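Local coordinates for protein hydrolase, haloacid dehalogenase-like family (Chlorobaculum tepidum, PDB 2HCF) that probably acts as a magnesium-dependent hydrolase of the haloacid dehalogenase superfamily, its substrate not established, at residues L16-E19 against S20-R24; G97-E100 against L101-L105. One frame throughout, in Å; residues are numbered along the deposited sequence.

Interaction 1: residues L16-E19 against S20-R24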
ATOM      1  N   LEU A  16       5.646   0.031   7.291  1.00 17.29           N
ATOM      2  CA  LEU A  16       5.371   0.653   8.574  1.00 17.48           C
ATOM      3  C   LEU A  16       3.997   0.246   9.057  1.00 17.47           C
ATOM      4  O   LEU A  16       3.230  -0.409   8.313  1.00 16.37           O
ATOM      5  CB  LEU A  16       5.478   2.177   8.462  1.00 17.64           C
ATOM      6  CG  LEU A  16       4.584   2.899   7.411  1.00 18.26           C
ATOM      7  CD1 LEU A  16       3.142   3.108   7.890  1.00 19.49           C
ATOM      8  CD2 LEU A  16       5.213   4.281   7.096  1.00 18.91           C
ATOM      9  N   LYS A  17       3.731   0.610  10.316  1.00 18.46           N
ATOM     10  CA  LYS A  17       2.414   0.519  10.938  1.00 19.17           C
ATOM     11  C   LYS A  17       2.057   1.824  11.580  1.00 19.88           C
ATOM     12  O   LYS A  17       2.939   2.607  11.957  1.00 20.60           O
ATOM     13  CB  LYS A  17       2.367  -0.565  12.003  1.00 19.47           C
ATOM     14  CG  LYS A  17       2.456  -1.952  11.386  1.00 19.38           C
ATOM     15  CD  LYS A  17       2.394  -3.036  12.413  1.00 18.96           C
ATOM     16  CE  LYS A  17       2.540  -4.392  11.706  1.00 18.41           C
ATOM     17  NZ  LYS A  17       2.539  -5.549  12.639  1.00 17.47           N
ATOM     18  N   VAL A  18       0.743   2.050  11.674  1.00 20.90           N
ATOM     19  CA  VAL A  18       0.197   3.256  12.267  1.00 21.46           C
ATOM     20  C   VAL A  18      -0.611   2.904  13.484  1.00 22.04           C
ATOM     21  O   VAL A  18      -1.244   1.861  13.533  1.00 21.56           O
ATOM     22  CB  VAL A  18      -0.721   4.021  11.298  1.00 21.45           C
ATOM     23  CG1 VAL A  18      -1.009   5.453  11.862  1.00 23.15           C
ATOM     24  CG2 VAL A  18      -0.057   4.139   9.931  1.00 23.72           C
ATOM     25  N   GLU A  19      -0.622   3.836  14.428  1.00 23.21           N
ATOM     26  CA  GLU A  19      -1.363   3.711  15.667  1.00 24.25           C
ATOM     27  C   GLU A  19      -2.885   3.704  15.381  1.00 24.21           C
ATOM     28  O   GLU A  19      -3.303   4.094  14.308  1.00 22.28           O
ATOM     29  CB  GLU A  19      -0.880   4.857  16.571  1.00 25.17           C
ATOM     30  CG  GLU A  19      -1.433   4.932  17.895  1.00 29.59           C
ATOM     31  CD  GLU A  19      -1.148   3.747  18.748  1.00 32.43           C
ATOM     32  OE1 GLU A  19      -0.006   3.605  19.239  1.00 37.65           O
ATOM     33  OE2 GLU A  19      -2.106   3.000  18.975  1.00 34.19           O
ATOM     34  N   SER A  20      -3.685   3.177  16.322  1.00 25.02           N
ATOM     35  CA  SER A  20      -5.168   3.014  16.173  1.00 25.34           C
ATOM     36  C   SER A  20      -5.972   4.303  15.899  1.00 25.34           C
ATOM     37  O   SER A  20      -7.136   4.246  15.485  1.00 24.82           O
ATOM     38  CB  SER A  20      -5.752   2.359  17.437  1.00 25.87           C
ATOM     39  OG  SER A  20      -5.560   3.209  18.566  1.00 25.97           O
HETATM   40  N   MSE A  21      -5.366   5.451  16.164  1.00 25.17           N
HETATM   41  CA  MSE A  21      -5.905   6.737  15.719  1.00 25.80           C
HETATM   42  C   MSE A  21      -6.297   6.779  14.226  1.00 26.01           C
HETATM   43  O   MSE A  21      -7.220   7.493  13.849  1.00 25.86           O
HETATM   44  CB  MSE A  21      -4.903   7.858  16.039  1.00 25.29           C
HETATM   45  CG  MSE A  21      -3.554   7.743  15.341  1.00 25.04           C
HETATM   46 SE   MSE A  21      -3.492   8.512  13.540  0.75 21.99          SE
HETATM   47  CE  MSE A  21      -3.819  10.304  13.940  1.00 23.88           C
ATOM     48  N   ASN A  22      -5.618   6.013  13.377  1.00 26.02           N
ATOM     49  CA  ASN A  22      -5.956   5.995  11.947  1.00 25.70           C
ATOM     50  C   ASN A  22      -7.432   5.642  11.737  1.00 24.86           C
ATOM     51  O   ASN A  22      -8.142   6.303  10.981  1.00 24.87           O
ATOM     52  CB  ASN A  22      -5.043   5.009  11.196  1.00 25.12           C
ATOM     53  CG  ASN A  22      -4.964   5.278   9.673  1.00 27.83           C
ATOM     54  OD1 ASN A  22      -4.149   4.659   8.976  1.00 30.38           O
ATOM     55  ND2 ASN A  22      -5.806   6.166   9.161  1.00 27.09           N
ATOM     56  N   ARG A  23      -7.884   4.604  12.436  1.00 24.56           N
ATOM     57  CA  ARG A  23      -9.282   4.140  12.341  1.00 24.29           C
ATOM     58  C   ARG A  23     -10.234   5.221  12.855  1.00 23.56           C
ATOM     59  O   ARG A  23     -11.313   5.422  12.316  1.00 22.42           O
ATOM     60  CB  ARG A  23      -9.446   2.798  13.095  1.00 24.65           C
ATOM     61  CG  ARG A  23     -10.846   2.473  13.579  1.00 25.25           C
ATOM     62  N   ARG A  24      -9.802   5.951  13.862  1.00 22.28           N
ATOM     63  CA  ARG A  24     -10.623   6.990  14.442  1.00 23.33           C
ATOM     64  C   ARG A  24     -10.673   8.270  13.613  1.00 21.37           C
ATOM     65  O   ARG A  24     -11.679   8.949  13.616  1.00 19.68           O
ATOM     66  CB  ARG A  24     -10.166   7.265  15.859  1.00 23.36           C
ATOM     67  CG  ARG A  24     -10.318   5.997  16.747  1.00 26.35           C
ATOM     68  CD  ARG A  24     -10.196   6.313  18.263  1.00 29.24           C
ATOM     69  NE  ARG A  24      -8.971   7.076  18.552  1.00 33.43           N
ATOM     70  CZ  ARG A  24      -7.773   6.536  18.774  1.00 34.81           C
ATOM     71  NH1 ARG A  24      -7.604   5.215  18.774  1.00 36.99           N
ATOM     72  NH2 ARG A  24      -6.731   7.330  19.000  1.00 35.38           N
TER
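Glu-19 and Ser-20 meet through a carboxylate folded back onto the chain. Ser-20 N donates to Glu-19 OE2 at 3.1 Å, reaching the anti side of the carboxylate from 30° outside its plane. Glu-19 CG lies anti to its own N (chi1 -178°) and the chain bends at chi2, which carries OE2 round to the amide just after its own carbonyl. A longer, weak bond runs from Ser-20 OG to the same OE2.

That hydroxyl also accepts from Arg-24 NH1, 2.9 Å from Ser-20 OG and nearly in the guanidinium plane, while Met-21 CA lies over one guanidinium face, offset toward its rim. On the backbone side, Asn-22 N points almost straight at Glu-19 O (3.1 Å, N-H...O 175°), turning the chain from strand 16-18 into helix 21-34. Val-18 CG1 packs 4.1 Å from Asn-22 CB, the side chains crossing at about a right angle, and the selenium of selenomethionine Met-21 comes within 4.3 Å of Val-18 CG1.

Farther out, Tyr-79 and Lys-127 bond the amide of Asn-22. Val-18, the last strand residue before the turn, touches magnesium ligand Asp-12, its side chain about 10 Å from the ion. The turn leads from the HAD core, past the DxD strand, probably into the first cap helix. Arg-24 NH1 and Glu-19 OE2 remain 5.9 Å apart, so any attraction is probably indirect, through Ser-20 OG, whose bond to OE2 is weak.

Interaction 2: residues G97-E100 against L101-L105; sequences GVRE and LLDAL
Leu-101 N donates to Gly-97 O at 3.0 Å, closing the first turn of helix 98-106 from its N-cap residue; the phi of 81° at Gly-97 is one that glycine adopts readily. The CB of Leu-101 rests 3.4 Å from that same Gly-97 O, and its branched end leads on to Phe-9 and Val-224. Leu-102 follows, its N 3.0 Å from Val-98 O. Leu-102 CG, anti to the carbonyl carbon (chi1 -69°), lies near Val-98 O, and CD1 runs alongside Val-98 CG1 at 4.0 Å, the two side chains pointing the same way.

These i to i+4 steps build a helix of the Rossmann-like HAD core: Leu-101, Leu-102 and Leu-105 all touch Phe-9 of the parallel-sheet strand 5-9, the strand that leads to magnesium ligand Asp-10.

At Asp-103 the amide bonds Arg-99 O at 2.9 Å, with an N-H...O angle of 169°, and the carboxylate carbon CG turns back to 3.4 Å from that same Arg-99 O. Arg-99 sends its guanidinium to Pro-131 O instead, its NE 6.3 Å from Asp-103 OD2. Ala-104 N then reaches Glu-100 O, the donor tilted from the carbonyl plane, while the methyl CB lies 3.5 Å from Glu-100 O.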
ATOM      1  N   GLY A  97      14.249  -3.359   9.450  1.00 18.28           N
ATOM      2  CA  GLY A  97      15.110  -3.402   8.250  1.00 18.53           C
ATOM      3  C   GLY A  97      14.688  -2.554   7.056  1.00 18.79           C
ATOM      4  O   GLY A  97      15.351  -2.549   6.013  1.00 18.23           O
ATOM      5  N   VAL A  98      13.592  -1.818   7.209  1.00 18.67           N
ATOM      6  CA  VAL A  98      12.986  -1.099   6.085  1.00 18.68           C
ATOM      7  C   VAL A  98      13.888   0.014   5.521  1.00 19.16           C
ATOM      8  O   VAL A  98      14.089   0.093   4.312  1.00 19.27           O
ATOM      9  CB  VAL A  98      11.619  -0.548   6.499  1.00 18.18           C
ATOM     10  CG1 VAL A  98      11.131   0.566   5.534  1.00 18.97           C
ATOM     11  CG2 VAL A  98      10.643  -1.692   6.617  1.00 20.54           C
ATOM     12  N   ARG A  99      14.448   0.860   6.388  1.00 19.23           N
ATOM     13  CA  ARG A  99      15.260   1.976   5.885  1.00 19.68           C
ATOM     14  C   ARG A  99      16.517   1.444   5.176  1.00 19.84           C
ATOM     15  O   ARG A  99      16.884   1.914   4.111  1.00 18.76           O
ATOM     16  CB  ARG A  99      15.625   2.980   6.981  1.00 20.16           C
ATOM     17  CG  ARG A  99      16.197   4.305   6.394  1.00 19.55           C
ATOM     18  CD  ARG A  99      16.699   5.306   7.421  1.00 21.45           C
ATOM     19  NE  ARG A  99      15.742   5.540   8.504  1.00 22.58           N
ATOM     20  CZ  ARG A  99      14.737   6.421   8.467  1.00 25.73           C
ATOM     21  NH1 ARG A  99      14.527   7.209   7.406  1.00 26.96           N
ATOM     22  NH2 ARG A  99      13.935   6.520   9.514  1.00 26.64           N
ATOM     23  N   GLU A 100      17.133   0.420   5.775  1.00 20.82           N
ATOM     24  CA  GLU A 100      18.303  -0.252   5.222  1.00 21.16           C
ATOM     25  C   GLU A 100      18.004  -0.833   3.837  1.00 21.00           C
ATOM     26  O   GLU A 100      18.810  -0.710   2.928  1.00 20.66           O
ATOM     27  CB  GLU A 100      18.768  -1.372   6.156  1.00 21.91           C
ATOM     28  CG  GLU A 100      19.250  -0.906   7.544  1.00 24.64           C
ATOM     29  CD  GLU A 100      18.123  -0.589   8.550  1.00 28.56           C
ATOM     30  OE1 GLU A 100      16.907  -0.785   8.259  1.00 28.06           O
ATOM     31  OE2 GLU A 100      18.471  -0.116   9.656  1.00 33.62           O
ATOM     32  N   LEU A 101      16.825  -1.417   3.686  1.00 19.74           N
ATOM     33  CA  LEU A 101      16.450  -2.066   2.440  1.00 20.26           C
ATOM     34  C   LEU A 101      16.206  -1.022   1.343  1.00 21.12           C
ATOM     35  O   LEU A 101      16.609  -1.191   0.191  1.00 21.83           O
ATOM     36  CB  LEU A 101      15.183  -2.907   2.645  1.00 20.49           C
ATOM     37  CG  LEU A 101      14.612  -3.615   1.410  1.00 19.59           C
ATOM     38  CD1 LEU A 101      15.643  -4.535   0.766  1.00 20.61           C
ATOM     39  CD2 LEU A 101      13.334  -4.387   1.740  1.00 20.14           C
ATOM     40  N   LEU A 102      15.518   0.054   1.704  1.00 21.32           N
ATOM     41  CA  LEU A 102      15.201   1.107   0.760  1.00 21.94           C
ATOM     42  C   LEU A 102      16.476   1.835   0.322  1.00 23.17           C
ATOM     43  O   LEU A 102      16.619   2.145  -0.843  1.00 23.64           O
ATOM     44  CB  LEU A 102      14.171   2.065   1.359  1.00 20.90           C
ATOM     45  CG  LEU A 102      12.752   1.498   1.545  1.00 21.64           C
ATOM     46  CD1 LEU A 102      11.800   2.519   2.097  1.00 19.31           C
ATOM     47  CD2 LEU A 102      12.183   0.940   0.264  1.00 21.17           C
ATOM     48  N   ASP A 103      17.412   2.076   1.236  1.00 24.66           N
ATOM     49  CA  ASP A 103      18.722   2.607   0.854  1.00 26.37           C
ATOM     50  C   ASP A 103      19.454   1.717  -0.151  1.00 26.32           C
ATOM     51  O   ASP A 103      20.054   2.227  -1.088  1.00 27.37           O
ATOM     52  CB  ASP A 103      19.631   2.714   2.065  1.00 26.80           C
ATOM     53  CG  ASP A 103      19.324   3.891   2.914  1.00 30.82           C
ATOM     54  OD1 ASP A 103      18.548   4.757   2.445  1.00 36.60           O
ATOM     55  OD2 ASP A 103      19.865   3.961   4.052  1.00 34.26           O
ATOM     56  N   ALA A 104      19.449   0.410   0.104  1.00 26.39           N
ATOM     57  CA  ALA A 104      20.119  -0.569  -0.746  1.00 26.07           C
ATOM     58  C   ALA A 104      19.530  -0.588  -2.155  1.00 26.50           C
ATOM     59  O   ALA A 104      20.264  -0.726  -3.128  1.00 26.88           O
ATOM     60  CB  ALA A 104      20.038  -1.962  -0.122  1.00 26.43           C
ATOM     61  N   LEU A 105      18.204  -0.464  -2.262  1.00 25.85           N
ATOM     62  CA  LEU A 105      17.526  -0.464  -3.545  1.00 25.92           C
ATOM     63  C   LEU A 105      17.665   0.838  -4.312  1.00 26.44           C
ATOM     64  O   LEU A 105      17.876   0.838  -5.531  1.00 26.47           O
ATOM     65  CB  LEU A 105      16.037  -0.776  -3.351  1.00 25.58           C
ATOM     66  CG  LEU A 105      15.776  -2.215  -2.942  1.00 26.16           C
ATOM     67  CD1 LEU A 105      14.374  -2.330  -2.390  1.00 26.16           C
ATOM     68  CD2 LEU A 105      15.989  -3.198  -4.122  1.00 27.24           C
TER

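How the interactions relate
From the N terminus, strand 5-9 carries the chain to the magnesium ligands Asp-10 and Asp-12, and interaction 1 follows as a tight turn from strand 16-18 into helix 21-34. Interaction 2 opens only after helices 50-59 and 65-86, so the two lie in series and neither encloses nor crosses the other. Their centres are 23 Å apart, yet their nearest atoms approach to about 5 Å without touching. The geometric link is the antiparallel pair of strands 16-18 and 92-94: the first enters the turn of residues 16-24, the second precedes helix 98-106. Residues 16-24 begin the helical segment that probably forms the cap, and residues 97-105 bring the chain back against strand 5-9.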